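Local coordinates for molybdopterin synthase catalytic subunit (Homo sapiens, PDB 5MPO), which catalyses molybdopterin formation by transferring two sulfur atoms from its thiocarboxylated small-subunit partner into precursor Z, creating the dithiolene group, at residues Ala45-Phe49 with Ser122-Val126; Ser18-Ile22 with Cys82-Arg86; Gly51-Asn55 with Val103-Glu107; Val34-Ser40 with Lys92-Phe97. All coordinates share one frame; numbering follows the deposited sequence.

Interactions 1, 2 and 4 all pack helices against the mixed sheet. Interaction 4 lays helix 31-38 on strand 91-99 from one side; interactions 1 and 2 bring helices 119-136 and 73-88 to the other, at strands 45-52 and 20-25. Interactions 1 and 4 are buried, and valine methyls do much of the work in both, with a serine pair added in interaction 1 and two aromatic rings in interaction 4. Interaction 2 lies at the surface and relies on a salt bridge. Interaction 3, partly buried and about 26 Å from interaction 2 between centres, instead joins chain segments that pass between the two sheets, mostly through backbone hydrogen bonds.

Interaction 1. Residues Ala45-Phe49 with Ser122-Val126; sequences AISLF and SLEAV
S47 and S122 meet hydroxyl to hydroxyl, their OG atoms 2.7 Å apart in a hydrogen bond that either serine could donate. The S47 oxygen is turned back beside its own backbone N (chi1 -59°), while that of S122 stands between its backbone N and carbonyl carbon (chi1 83°), the rotamer that lets it face the strand and also hydrogen-bond to R119 O in the preceding turn of the helix. L123 flanks this pair with its branch point, L123 CG lying 3.4 Å from S47 OG, so a buried polar atom is bordered by an apolar side chain.

One turn further along, V126 divides its two methyls between strand residues. V126 CG2 rests 3.5 Å from S47 O, and V126 CG1 reaches F49 CB at 3.7 Å; the phenyl ring itself passes V126 by and packs on I130, further along helix 119-136. Replacing V126 with an alanine takes away both methyls and would probably open a gap between the helix and the strand at S47 and F49.

Strand and helix run roughly parallel, their axes 25° apart, with A45, S47 and F49 directed at helix 119-136 and I46 and L48 at helix 31-38 across the sheet. Strand 45-52, outermost in this chain's sheet, is hydrogen-bonded to strand 108-116 and also pairs antiparallel with a strand of the second subunit, so the sheet continues across the interface between subunits.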
loop_
_atom_site.group_PDB
_atom_site.type_symbol
_atom_site.label_atom_id
_atom_site.label_comp_id
_atom_site.label_asym_id
_atom_site.label_seq_id
_atom_site.Cartn_x
_atom_site.Cartn_y
_atom_site.Cartn_z
ATOM N N ALA C 45 -7.923 -6.588 4.885
ATOM C CA ALA C 45 -6.749 -5.871 4.337
ATOM C C ALA C 45 -7.140 -4.583 3.582
ATOM O O ALA C 45 -8.055 -4.587 2.773
ATOM C CB ALA C 45 -5.954 -6.789 3.421
ATOM N N ILE C 46 -6.424 -3.508 3.869
ATOM C CA ILE C 46 -6.520 -2.262 3.153
ATOM C C ILE C 46 -5.121 -1.931 2.726
ATOM O O ILE C 46 -4.245 -1.852 3.609
ATOM C CB ILE C 46 -7.029 -1.150 4.074
ATOM C CG1 ILE C 46 -8.433 -1.511 4.555
ATOM C CG2 ILE C 46 -7.033 0.197 3.369
ATOM C CD1 ILE C 46 -9.025 -0.499 5.506
ATOM N N SER C 47 -4.884 -1.798 1.408
ATOM C CA SER C 47 -3.617 -1.222 0.950
ATOM C C SER C 47 -3.910 0.190 0.566
ATOM O O SER C 47 -4.995 0.468 0.099
ATOM C CB SER C 47 -2.974 -2.000 -0.206
ATOM O OG SER C 47 -2.733 -3.336 0.227
ATOM N N LEU C 48 -2.945 1.073 0.765
ATOM C CA LEU C 48 -3.046 2.468 0.332
ATOM C C LEU C 48 -1.781 2.926 -0.351
ATOM O O LEU C 48 -0.693 2.441 -0.044
ATOM C CB LEU C 48 -3.317 3.418 1.496
ATOM C CG LEU C 48 -4.640 3.232 2.223
ATOM C CD1 LEU C 48 -4.387 2.547 3.535
ATOM C CD2 LEU C 48 -5.303 4.553 2.501
ATOM N N PHE C 49 -1.958 3.820 -1.333
ATOM C CA PHE C 49 -0.841 4.496 -1.972
ATOM C C PHE C 49 -1.071 5.991 -1.832
ATOM O O PHE C 49 -2.176 6.472 -2.056
ATOM C CB PHE C 49 -0.638 4.129 -3.465
ATOM C CG PHE C 49 0.472 4.940 -4.093
ATOM C CD1 PHE C 49 1.814 4.638 -3.830
ATOM C CD2 PHE C 49 0.186 6.092 -4.841
ATOM C CE1 PHE C 49 2.844 5.444 -4.356
ATOM C CE2 PHE C 49 1.201 6.903 -5.382
ATOM C CZ PHE C 49 2.533 6.584 -5.126
ATOM N N SER C 122 -5.575 -6.643 -2.373
ATOM C CA SER C 122 -5.530 -5.232 -2.061
ATOM C C SER C 122 -4.190 -4.613 -2.486
ATOM O O SER C 122 -4.185 -3.522 -3.050
ATOM C CB SER C 122 -5.826 -5.003 -0.583
ATOM O OG SER C 122 -4.644 -5.186 0.175
ATOM N N LEU C 123 -3.077 -5.318 -2.286
ATOM C CA LEU C 123 -1.755 -4.800 -2.700
ATOM C C LEU C 123 -1.611 -4.770 -4.186
ATOM O O LEU C 123 -1.108 -3.828 -4.726
ATOM C CB LEU C 123 -0.639 -5.686 -2.191
ATOM C CG LEU C 123 -0.465 -5.645 -0.666
ATOM C CD1 LEU C 123 0.067 -6.990 -0.103
ATOM C CD2 LEU C 123 0.441 -4.450 -0.313
ATOM N N GLU C 124 -2.009 -5.833 -4.848
ATOM C CA GLU C 124 -1.893 -5.877 -6.294
ATOM C C GLU C 124 -2.821 -4.861 -6.990
ATOM O O GLU C 124 -2.411 -4.244 -7.950
ATOM C CB GLU C 124 -2.154 -7.291 -6.806
ATOM C CG GLU C 124 -1.011 -8.263 -6.434
ATOM C CD GLU C 124 -1.226 -9.702 -6.904
ATOM O OE1 GLU C 124 -2.096 -9.959 -7.721
ATOM O OE2 GLU C 124 -0.514 -10.607 -6.435
ATOM N N ALA C 125 -4.046 -4.686 -6.500
ATOM C CA ALA C 125 -4.991 -3.778 -7.106
ATOM C C ALA C 125 -4.544 -2.320 -6.925
ATOM O O ALA C 125 -4.710 -1.506 -7.825
ATOM C CB ALA C 125 -6.386 -3.997 -6.551
ATOM N N VAL C 126 -3.907 -2.008 -5.805
ATOM C CA VAL C 126 -3.440 -0.661 -5.582
ATOM C C VAL C 126 -2.332 -0.384 -6.558
ATOM O O VAL C 126 -2.257 0.687 -7.185
ATOM C CB VAL C 126 -2.956 -0.457 -4.152
ATOM C CG1 VAL C 126 -2.040 0.753 -4.036
ATOM C CG2 VAL C 126 -4.152 -0.236 -3.255
#

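Interaction 2. Residues Ser18-Ile22 with Cys82-Arg86; sequences SKDVI and CSDIR
A surface salt bridge between D20 and R86 ties the first strand, 20-25, at the outer border of the mixed sheet, to the last turns of helix 73-88, which runs nearly antiparallel to it. R86 approaches side-on and gives two nitrogens to a single oxygen: R86 NE lies 2.9 Å and R86 NH2 2.7 Å from D20 OD1. That oxygen sits within the guanidinium plane, but the carboxylate is tilted 44° against it, and both donors come from the same face of the acid. The extended arginine chain, straight from CG to NE, carries the group across to D20; its NH1 also bonds K92 O, at the start of the neighbouring strand 91-99, and the edge of the guanidinium meets K19 O.

Beneath the acid lies C82, whose CB is 3.5 Å from D20 OD2; its SG touches I22 CD1 at 4.3 Å, the apolar end of the contact. An alanine in place of R86 would probably leave the D20 carboxylate without its countercharge and K92 O without this donor.

With two N-H groups converging on OD1, the negative charge of D20 is probably stabilised, and the salt bridge, with the bond from NH1 to K92 O, probably restrains a long, partly exposed side chain.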
loop_
_atom_site.group_PDB
_atom_site.type_symbol
_atom_site.label_atom_id
_atom_site.label_comp_id
_atom_site.label_asym_id
_atom_site.label_seq_id
_atom_site.Cartn_x
_atom_site.Cartn_y
_atom_site.Cartn_z
ATOM N N SER C 18 -20.715 -2.993 -2.676
ATOM C CA SER C 18 -19.384 -2.573 -3.112
ATOM C C SER C 18 -19.401 -1.157 -3.622
ATOM O O SER C 18 -20.307 -0.800 -4.376
ATOM C CB SER C 18 -18.908 -3.469 -4.230
ATOM O OG SER C 18 -18.479 -4.664 -3.663
ATOM N N LYS C 19 -18.364 -0.398 -3.287
ATOM C CA LYS C 19 -18.279 1.029 -3.636
ATOM C C LYS C 19 -17.006 1.322 -4.401
ATOM O O LYS C 19 -15.936 0.757 -4.074
ATOM C CB LYS C 19 -18.266 1.925 -2.415
ATOM C CG LYS C 19 -19.375 1.660 -1.428
ATOM C CD LYS C 19 -19.314 2.595 -0.219
ATOM C CE LYS C 19 -18.297 2.111 0.819
ATOM N NZ LYS C 19 -17.935 3.126 1.846
ATOM N N ASP C 20 -17.139 2.184 -5.419
ATOM C CA ASP C 20 -16.045 2.805 -6.125
ATOM C C ASP C 20 -16.204 4.305 -5.803
ATOM O O ASP C 20 -17.085 4.919 -6.316
ATOM C CB ASP C 20 -16.196 2.594 -7.631
ATOM C CG ASP C 20 -15.903 1.163 -8.092
ATOM O OD1 ASP C 20 -15.096 0.434 -7.491
ATOM O OD2 ASP C 20 -16.445 0.740 -9.114
ATOM N N VAL C 21 -15.363 4.882 -4.959
ATOM C CA VAL C 21 -15.473 6.285 -4.542
ATOM C C VAL C 21 -14.346 7.052 -5.231
ATOM O O VAL C 21 -13.160 6.812 -4.982
ATOM C CB VAL C 21 -15.289 6.404 -3.023
ATOM C CG1 VAL C 21 -15.437 7.844 -2.546
ATOM C CG2 VAL C 21 -16.266 5.476 -2.297
ATOM N N ILE C 22 -14.729 7.967 -6.111
ATOM C CA ILE C 22 -13.817 8.663 -6.973
ATOM C C ILE C 22 -14.039 10.152 -6.821
ATOM O O ILE C 22 -15.147 10.642 -7.022
ATOM C CB ILE C 22 -14.078 8.294 -8.438
ATOM C CG1 ILE C 22 -13.953 6.785 -8.595
ATOM C CG2 ILE C 22 -13.064 9.020 -9.349
ATOM C CD1 ILE C 22 -14.318 6.259 -9.938
ATOM N N CYS C 82 -11.392 0.981 -11.985
ATOM C CA CYS C 82 -12.172 0.274 -10.934
ATOM C C CYS C 82 -12.773 -1.041 -11.426
ATOM O O CYS C 82 -12.677 -2.113 -10.798
ATOM C CB CYS C 82 -13.230 1.176 -10.346
ATOM S SG CYS C 82 -12.441 2.469 -9.335
ATOM N N SER C 83 -13.323 -0.951 -12.606
ATOM C CA SER C 83 -14.081 -2.019 -13.182
ATOM C C SER C 83 -13.123 -3.144 -13.632
ATOM O O SER C 83 -13.374 -4.322 -13.480
ATOM C CB SER C 83 -14.915 -1.385 -14.321
ATOM O OG SER C 83 -15.545 -2.359 -15.094
ATOM N N ASP C 84 -11.989 -2.778 -14.185
ATOM C CA ASP C 84 -11.024 -3.769 -14.572
ATOM C C ASP C 84 -10.418 -4.466 -13.352
ATOM O O ASP C 84 -10.217 -5.667 -13.357
ATOM C CB ASP C 84 -9.971 -3.092 -15.413
ATOM C CG ASP C 84 -10.518 -2.733 -16.848
ATOM O OD1 ASP C 84 -11.535 -3.318 -17.330
ATOM O OD2 ASP C 84 -9.909 -1.891 -17.500
ATOM N N ILE C 85 -10.141 -3.709 -12.316
ATOM C CA ILE C 85 -9.690 -4.270 -11.081
ATOM C C ILE C 85 -10.670 -5.320 -10.585
ATOM O O ILE C 85 -10.253 -6.410 -10.244
ATOM C CB ILE C 85 -9.486 -3.208 -10.000
ATOM C CG1 ILE C 85 -8.168 -2.462 -10.252
ATOM C CG2 ILE C 85 -9.465 -3.834 -8.624
ATOM C CD1 ILE C 85 -7.970 -1.274 -9.354
ATOM N N ARG C 86 -11.954 -5.022 -10.603
ATOM C CA ARG C 86 -12.943 -6.007 -10.136
ATOM C C ARG C 86 -13.117 -7.214 -11.094
ATOM O O ARG C 86 -13.703 -8.208 -10.724
ATOM C CB ARG C 86 -14.287 -5.339 -9.908
ATOM C CG ARG C 86 -14.279 -4.338 -8.796
ATOM C CD ARG C 86 -15.591 -3.563 -8.752
ATOM N NE ARG C 86 -15.522 -2.451 -7.781
ATOM C CZ ARG C 86 -15.534 -2.570 -6.456
ATOM N NH1 ARG C 86 -15.653 -3.737 -5.876
ATOM N NH2 ARG C 86 -15.457 -1.489 -5.691
#

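Interaction 3. Residues Gly51-Asn55 with Val103-Glu107; sequences GTTRN and VPVSE
T53 inserts its side chain against the corner of 103-107. T53 CB sits 3.3 Å from P104 O. From there the two branches part: T53 CG2, pointing opposite the backbone N, settles 3.8 Å from V105 CA, while T53 OG1, beside the backbone N (chi1 -61°), donates to V103 O at 2.9 Å. The hydroxyl comes in from well above the plane of that carbonyl, and V103 CG1 lies close against T53 OG1.

The backbone of T53 is held as well. Its N-H points almost along the C=O of E107, with T53 N and E107 O 3.2 Å apart, and T53 O takes S106 N in a straight bond of 2.9 Å that lies in the carbonyl plane, on a lone pair. This grip embraces a type II turn from P104 to E107, in which S106 takes the positive phi (68°) of the third position and E107 N closes onto P104 O. Beyond it, V105 CG2 packs on N55 CB at 3.9 Å.

The contact stands where the chain passes between the two sheets: 51-55 leaves the mixed sheet, whereas 103-107 comes from strand 101-104 of the other sheet and heads into strand 108-116. The second subunit is close by, with T52 OG1 bonded to C43 O of that chain, and E107 reaches R99 in a salt bridge.

Three hydrogen bonds thus converge on one buried threonine, two through its backbone and one through its hydroxyl, satisfying its polar atoms and setting the two connections against each other.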
loop_
_atom_site.group_PDB
_atom_site.type_symbol
_atom_site.label_atom_id
_atom_site.label_comp_id
_atom_site.label_asym_id
_atom_site.label_seq_id
_atom_site.Cartn_x
_atom_site.Cartn_y
_atom_site.Cartn_z
ATOM N N GLY C 51 0.645 9.673 -2.931
ATOM C CA GLY C 51 1.596 10.355 -3.800
ATOM C C GLY C 51 1.747 11.749 -3.216
ATOM O O GLY C 51 0.763 12.434 -2.965
ATOM N N THR C 52 2.989 12.155 -3.024
ATOM C CA THR C 52 3.356 13.390 -2.345
ATOM C C THR C 52 4.330 14.174 -3.196
ATOM O O THR C 52 5.124 13.599 -3.922
ATOM C CB THR C 52 4.035 13.117 -0.983
ATOM O OG1 THR C 52 5.009 12.071 -1.114
ATOM C CG2 THR C 52 3.015 12.727 0.045
ATOM N N THR C 53 4.272 15.499 -3.079
ATOM C CA THR C 53 5.180 16.372 -3.798
ATOM C C THR C 53 6.597 16.290 -3.172
ATOM O O THR C 53 6.776 16.552 -1.982
ATOM C CB THR C 53 4.692 17.836 -3.779
ATOM O OG1 THR C 53 3.411 17.947 -4.413
ATOM C CG2 THR C 53 5.709 18.734 -4.504
ATOM N N ARG C 54 7.575 15.895 -3.987
ATOM C CA ARG C 54 8.991 15.976 -3.618
ATOM C C ARG C 54 9.498 17.384 -3.781
ATOM O O ARG C 54 9.136 18.030 -4.758
ATOM C CB ARG C 54 9.864 15.127 -4.542
ATOM C CG ARG C 54 9.829 13.670 -4.208
ATOM C CD ARG C 54 9.923 12.844 -5.462
ATOM N NE ARG C 54 11.183 13.112 -6.133
ATOM C CZ ARG C 54 11.380 13.002 -7.445
ATOM N NH1 ARG C 54 10.388 12.658 -8.285
ATOM N NH2 ARG C 54 12.583 13.250 -7.926
ATOM N N ASN C 55 10.421 17.786 -2.898
ATOM C CA ASN C 55 11.121 19.078 -2.970
ATOM C C ASN C 55 12.258 19.148 -3.964
ATOM O O ASN C 55 13.052 20.059 -3.853
ATOM C CB ASN C 55 11.654 19.530 -1.600
ATOM C CG ASN C 55 12.891 18.704 -1.104
ATOM O OD1 ASN C 55 13.599 17.972 -1.851
ATOM N ND2 ASN C 55 13.120 18.812 0.178
ATOM N N VAL C 103 -0.180 21.635 -5.228
ATOM C CA VAL C 103 0.111 20.642 -4.188
ATOM C C VAL C 103 1.510 20.973 -3.716
ATOM O O VAL C 103 2.497 20.656 -4.409
ATOM C CB VAL C 103 0.017 19.195 -4.709
ATOM C CG1 VAL C 103 0.178 18.199 -3.569
ATOM C CG2 VAL C 103 -1.318 19.011 -5.408
ATOM N N PRO C 104 1.601 21.656 -2.572
ATOM C CA PRO C 104 2.949 21.953 -2.064
ATOM C C PRO C 104 3.691 20.684 -1.559
ATOM O O PRO C 104 3.109 19.584 -1.454
ATOM C CB PRO C 104 2.681 22.937 -0.926
ATOM C CG PRO C 104 1.341 22.513 -0.424
ATOM C CD PRO C 104 0.553 22.117 -1.652
ATOM N N VAL C 105 4.974 20.879 -1.283
ATOM C CA VAL C 105 5.876 19.837 -0.839
ATOM C C VAL C 105 5.318 19.098 0.374
ATOM O O VAL C 105 4.759 19.690 1.289
ATOM C CB VAL C 105 7.272 20.409 -0.510
ATOM C CG1 VAL C 105 8.130 19.390 0.244
ATOM C CG2 VAL C 105 7.980 20.851 -1.802
ATOM N N SER C 106 5.466 17.782 0.342
ATOM C CA SER C 106 5.005 16.893 1.400
ATOM C C SER C 106 3.503 16.752 1.579
ATOM O O SER C 106 3.080 16.027 2.459
ATOM C CB SER C 106 5.685 17.220 2.733
ATOM O OG SER C 106 7.036 16.816 2.617
ATOM N N GLU C 107 2.687 17.398 0.756
ATOM C CA GLU C 107 1.231 17.179 0.807
ATOM C C GLU C 107 0.877 16.263 -0.335
ATOM O O GLU C 107 1.636 16.129 -1.327
ATOM C CB GLU C 107 0.473 18.486 0.746
ATOM C CG GLU C 107 0.769 19.388 1.938
ATOM C CD GLU C 107 0.004 20.697 1.882
ATOM O OE1 GLU C 107 -0.940 20.865 1.084
ATOM O OE2 GLU C 107 0.379 21.604 2.615
#

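Interaction 4. Residues Val34-Ser40 with Lys92-Phe97; sequences VSQLVIS and KHIAVF
Two rings of the strand, H93 and F97, face helix 31-38 and the turn after it. The imidazole has K92 CG, from its own segment, above the centre of one face, and at its edge, in plane, V38 O stands 3.2 Å from H93 CD2. Its nitrogens find partners outside: ND1 with K19 N, NE2 with E16 OE2. Since the backbone N-H of K19 can only donate, the arrangement favours a proton on NE2, directed at the acid. On F97, V34 CG2 lies over one face, 4.0 Å from the ring centroid and 17° off the normal, a CH-pi contact, while L37 CD1 comes obliquely to F97 CZ at 3.5 Å.

Between the rings, A95 CB is met by two valines, V34 CG1 at 3.7 Å and V38 CG1 at 3.5 Å. V38 puts that methyl beside its backbone N (chi1 -50°), which directs it down onto the small alanine. This is the helix-on-sheet layer of the alpha/beta hammerhead fold of MoaE proteins: segment 34-38 of helix 31-38 runs roughly antiparallel to 93-97 of strand 91-99, their axes 7.9 Å apart and at 157°, and the alternation of the strand sends I94 and V96 to the opposite side, onto helix 73-88.

V38 CB also touches H93 CB at 3.8 Å, and the V38 carbonyl beside the imidazole is hydrogen-bonded by S115 OG. Past the helix, S40 OG lies 3.9 Å from K92 CG; the hydroxyl bonds E16 OE1 and L42 N, and the K92 ammonium reaches E16 O.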
loop_
_atom_site.group_PDB
_atom_site.type_symbol
_atom_site.label_atom_id
_atom_site.label_comp_id
_atom_site.label_asym_id
_atom_site.label_seq_id
_atom_site.Cartn_x
_atom_site.Cartn_y
_atom_site.Cartn_z
ATOM N N VAL C 34 -9.859 8.833 3.723
ATOM C CA VAL C 34 -9.968 7.942 2.557
ATOM C C VAL C 34 -9.906 6.488 3.001
ATOM O O VAL C 34 -10.595 5.647 2.444
ATOM C CB VAL C 34 -8.845 8.182 1.529
ATOM C CG1 VAL C 34 -8.844 7.125 0.418
ATOM C CG2 VAL C 34 -8.958 9.542 0.933
ATOM N N SER C 35 -9.074 6.199 3.996
ATOM C CA SER C 35 -8.949 4.863 4.507
ATOM C C SER C 35 -10.295 4.458 5.109
ATOM O O SER C 35 -10.699 3.325 4.920
ATOM C CB SER C 35 -7.747 4.722 5.464
ATOM O OG SER C 35 -7.888 5.589 6.544
ATOM N N GLN C 36 -11.030 5.392 5.725
ATOM C CA GLN C 36 -12.383 5.096 6.297
ATOM C C GLN C 36 -13.428 4.798 5.248
ATOM O O GLN C 36 -14.384 4.091 5.503
ATOM C CB GLN C 36 -12.899 6.227 7.205
ATOM N N LEU C 37 -13.251 5.316 4.046
ATOM C CA LEU C 37 -14.229 5.118 3.013
ATOM C C LEU C 37 -14.165 3.705 2.517
ATOM O O LEU C 37 -15.142 3.229 1.942
ATOM C CB LEU C 37 -14.016 6.097 1.876
ATOM C CG LEU C 37 -14.333 7.563 2.223
ATOM C CD1 LEU C 37 -13.810 8.480 1.133
ATOM C CD2 LEU C 37 -15.840 7.803 2.378
ATOM N N VAL C 38 -13.050 3.005 2.759
ATOM C CA VAL C 38 -12.926 1.615 2.272
ATOM C C VAL C 38 -13.026 0.519 3.341
ATOM O O VAL C 38 -13.046 -0.631 2.998
ATOM C CB VAL C 38 -11.694 1.417 1.344
ATOM C CG1 VAL C 38 -11.658 2.486 0.240
ATOM C CG2 VAL C 38 -10.374 1.403 2.102
ATOM N N ILE C 39 -13.110 0.861 4.616
ATOM C CA ILE C 39 -13.239 -0.147 5.669
ATOM C C ILE C 39 -14.489 -1.016 5.469
ATOM O O ILE C 39 -15.512 -0.528 5.049
ATOM C CB ILE C 39 -13.338 0.533 7.044
ATOM C CG1 ILE C 39 -11.958 1.031 7.461
ATOM C CG2 ILE C 39 -13.869 -0.431 8.116
ATOM C CD1 ILE C 39 -11.984 2.074 8.562
ATOM N N SER C 40 -14.384 -2.296 5.787
ATOM C CA SER C 40 -15.484 -3.245 5.630
ATOM C C SER C 40 -15.317 -4.357 6.640
ATOM O O SER C 40 -14.260 -4.990 6.677
ATOM C CB SER C 40 -15.526 -3.852 4.206
ATOM O OG SER C 40 -16.520 -4.888 4.055
ATOM N N LYS C 92 -13.322 -5.345 -2.248
ATOM C CA LYS C 92 -14.608 -4.863 -1.831
ATOM C C LYS C 92 -14.840 -3.428 -2.310
ATOM O O LYS C 92 -15.605 -3.238 -3.236
ATOM C CB LYS C 92 -14.748 -4.976 -0.318
ATOM C CG LYS C 92 -16.136 -4.643 0.190
ATOM C CD LYS C 92 -17.178 -5.503 -0.521
ATOM C CE LYS C 92 -18.539 -5.427 0.141
ATOM N NZ LYS C 92 -19.541 -6.103 -0.723
ATOM N N HIS C 93 -14.145 -2.468 -1.686
ATOM C CA HIS C 93 -14.203 -1.034 -1.961
ATOM C C HIS C 93 -12.852 -0.471 -2.562
ATOM O O HIS C 93 -11.745 -0.870 -2.168
ATOM C CB HIS C 93 -14.473 -0.219 -0.666
ATOM C CG HIS C 93 -15.656 -0.671 0.123
ATOM N ND1 HIS C 93 -16.908 -0.840 -0.427
ATOM C CD2 HIS C 93 -15.781 -0.964 1.443
ATOM C CE1 HIS C 93 -17.740 -1.250 0.511
ATOM N NE2 HIS C 93 -17.077 -1.318 1.658
ATOM N N ILE C 94 -12.979 0.499 -3.458
ATOM C CA ILE C 94 -11.852 1.220 -4.081
ATOM C C ILE C 94 -12.173 2.731 -3.900
ATOM O O ILE C 94 -13.347 3.192 -4.104
ATOM C CB ILE C 94 -11.790 0.864 -5.567
ATOM C CG1 ILE C 94 -11.826 -0.653 -5.795
ATOM C CG2 ILE C 94 -10.676 1.587 -6.231
ATOM C CD1 ILE C 94 -11.921 -1.059 -7.257
ATOM N N ALA C 95 -11.197 3.467 -3.391
ATOM C CA ALA C 95 -11.302 4.888 -3.277
ATOM C C ALA C 95 -10.131 5.446 -4.048
ATOM O O ALA C 95 -9.026 4.935 -3.907
ATOM C CB ALA C 95 -11.222 5.313 -1.843
ATOM N N VAL C 96 -10.383 6.443 -4.902
ATOM C CA VAL C 96 -9.316 7.165 -5.632
ATOM C C VAL C 96 -9.534 8.655 -5.541
ATOM O O VAL C 96 -10.503 9.167 -6.076
ATOM C CB VAL C 96 -9.235 6.818 -7.109
ATOM C CG1 VAL C 96 -8.130 7.662 -7.769
ATOM C CG2 VAL C 96 -9.037 5.307 -7.309
ATOM N N PHE C 97 -8.621 9.330 -4.850
ATOM C CA PHE C 97 -8.754 10.737 -4.564
ATOM C C PHE C 97 -7.595 11.425 -5.182
ATOM O O PHE C 97 -6.452 11.105 -4.851
ATOM C CB PHE C 97 -8.790 10.978 -3.074
ATOM C CG PHE C 97 -10.144 10.830 -2.486
ATOM C CD1 PHE C 97 -10.778 9.624 -2.517
ATOM C CD2 PHE C 97 -10.794 11.900 -1.937
ATOM C CE1 PHE C 97 -12.062 9.461 -1.994
ATOM C CE2 PHE C 97 -12.083 11.762 -1.410
ATOM C CZ PHE C 97 -12.729 10.528 -1.439
#